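Local coordinates for protein nitroalkane oxidase (Podospora anserina, PDB 3MKH) that oxidises primary and secondary nitroalkanes to aldehydes or ketones, using FAD and molecular oxygen and releasing nitrite and hydrogen peroxide, at residues A[209-214]-A[246-251]. Numbering follows the deposited sequence.
Sequences ILVTRA and TNVRVP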
# COMPACT_ATOMS: atom_id res chain seq x y z
N ILE A 209 -13.49 35.23 18.34
CA ILE A 209 -13.79 36.66 18.34
C ILE A 209 -13.63 37.20 16.93
O ILE A 209 -12.62 36.92 16.28
CB ILE A 209 -12.85 37.44 19.29
CG1 ILE A 209 -12.86 36.80 20.68
CG2 ILE A 209 -13.23 38.91 19.36
CD1 ILE A 209 -12.09 37.58 21.72
N LEU A 210 -14.62 37.95 16.47
CA LEU A 210 -14.55 38.59 15.17
C LEU A 210 -13.56 39.74 15.19
O LEU A 210 -13.44 40.46 16.18
CB LEU A 210 -15.93 39.08 14.72
CG LEU A 210 -17.03 38.01 14.65
CD1 LEU A 210 -18.35 38.59 14.11
CD2 LEU A 210 -16.54 36.80 13.82
N VAL A 211 -12.84 39.90 14.08
CA VAL A 211 -11.98 41.06 13.85
C VAL A 211 -12.19 41.53 12.41
O VAL A 211 -11.91 40.80 11.45
CB VAL A 211 -10.48 40.73 14.06
CG1 VAL A 211 -9.61 41.94 13.70
CG2 VAL A 211 -10.23 40.30 15.50
N THR A 212 -12.67 42.76 12.26
CA THR A 212 -12.94 43.31 10.93
C THR A 212 -11.80 44.24 10.52
O THR A 212 -11.02 44.69 11.37
CB THR A 212 -14.26 44.12 10.89
OG1 THR A 212 -14.14 45.31 11.69
CG2 THR A 212 -15.41 43.28 11.42
N ARG A 213 -11.71 44.52 9.23
CA ARG A 213 -10.73 45.50 8.77
C ARG A 213 -10.98 46.86 9.45
O ARG A 213 -10.03 47.56 9.81
CB ARG A 213 -10.75 45.62 7.25
CG ARG A 213 -9.85 46.73 6.70
CD ARG A 213 -8.40 46.64 7.21
NE ARG A 213 -7.59 47.61 6.46
CZ ARG A 213 -7.02 47.35 5.28
NH1 ARG A 213 -7.11 46.13 4.75
NH2 ARG A 213 -6.34 48.30 4.64
N ALA A 214 -12.24 47.22 9.65
CA ALA A 214 -12.58 48.45 10.37
C ALA A 214 -12.01 48.47 11.80
O ALA A 214 -11.51 49.50 12.25
CB ALA A 214 -14.09 48.66 10.39
N THR A 246 -1.48 42.68 17.24
CA THR A 246 -0.93 43.31 18.45
C THR A 246 -1.90 44.28 19.09
O THR A 246 -2.30 45.26 18.47
CB THR A 246 0.37 44.06 18.16
OG1 THR A 246 1.31 43.15 17.58
CG2 THR A 246 0.96 44.63 19.45
N ASN A 247 -2.23 44.02 20.36
CA ASN A 247 -3.21 44.82 21.10
C ASN A 247 -4.40 45.28 20.28
O ASN A 247 -4.74 46.46 20.23
CB ASN A 247 -2.53 46.00 21.80
CG ASN A 247 -1.64 45.56 22.96
OD1 ASN A 247 -0.57 46.12 23.19
ND2 ASN A 247 -2.09 44.53 23.69
N VAL A 248 -5.06 44.31 19.64
CA VAL A 248 -6.24 44.59 18.85
C VAL A 248 -7.45 44.60 19.77
O VAL A 248 -7.85 43.56 20.29
CB VAL A 248 -6.45 43.52 17.77
CG1 VAL A 248 -7.78 43.75 17.04
CG2 VAL A 248 -5.28 43.52 16.78
N ARG A 249 -8.04 45.78 19.96
CA ARG A 249 -9.16 45.92 20.88
C ARG A 249 -10.48 45.95 20.14
O ARG A 249 -10.65 46.70 19.18
CB ARG A 249 -9.00 47.19 21.72
CG ARG A 249 -7.70 47.21 22.51
CD ARG A 249 -7.61 48.43 23.44
NE ARG A 249 -6.48 48.33 24.37
CZ ARG A 249 -5.22 48.61 24.05
NH1 ARG A 249 -4.92 49.01 22.82
NH2 ARG A 249 -4.25 48.49 24.95
N VAL A 250 -11.43 45.14 20.60
CA VAL A 250 -12.75 45.11 19.98
C VAL A 250 -13.85 45.14 21.04
O VAL A 250 -13.66 44.67 22.16
CB VAL A 250 -12.93 43.87 19.07
CG1 VAL A 250 -11.91 43.89 17.93
CG2 VAL A 250 -12.82 42.58 19.89
N PRO A 251 -15.01 45.69 20.67
CA PRO A 251 -16.14 45.75 21.60
C PRO A 251 -16.72 44.36 21.82
O PRO A 251 -16.39 43.40 21.10
CB PRO A 251 -17.13 46.68 20.90
CG PRO A 251 -16.80 46.53 19.43
CD PRO A 251 -15.31 46.31 19.37
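Val248, just past the corner where it and Asn247 form a G1 beta bulge opposite Ile164, meets Val211 methyl to methyl: CG1 of Val248 lies 4.2 Å from CG1 of Val211. Leu216, from the helix 213-219 that continues from strand 206-212, packs against both valines. Ile164 also touches Ile209 and Val211, so one residue of strand 161-168 bridges the two sides. With alternation along the strand, the side chain of Arg249 leaves the contact. Val250 then points inward again and makes the tighter contact, its CG2 reaching CG2 of Ile209 at 3.7 Å. A chi1 of -52° sets that Ile209 methyl anti to the backbone N and swings it toward Val250, while CG1 stays beside the N; the two side chains meet at a slant. The other Val250 branch, CG1, rests 4.1 Å from the carbonyl O of Leu210. The strand segments 209-212 and 248-251 cross at 109°, their axes 8.3 Å apart, and are joined by apolar packing rather than backbone pairing. The contact lies inside the beta domain of the acyl-CoA dehydrogenase fold, where strands 206-212 and 242-251 of one curled mixed sheet pack their aliphatic side chains together.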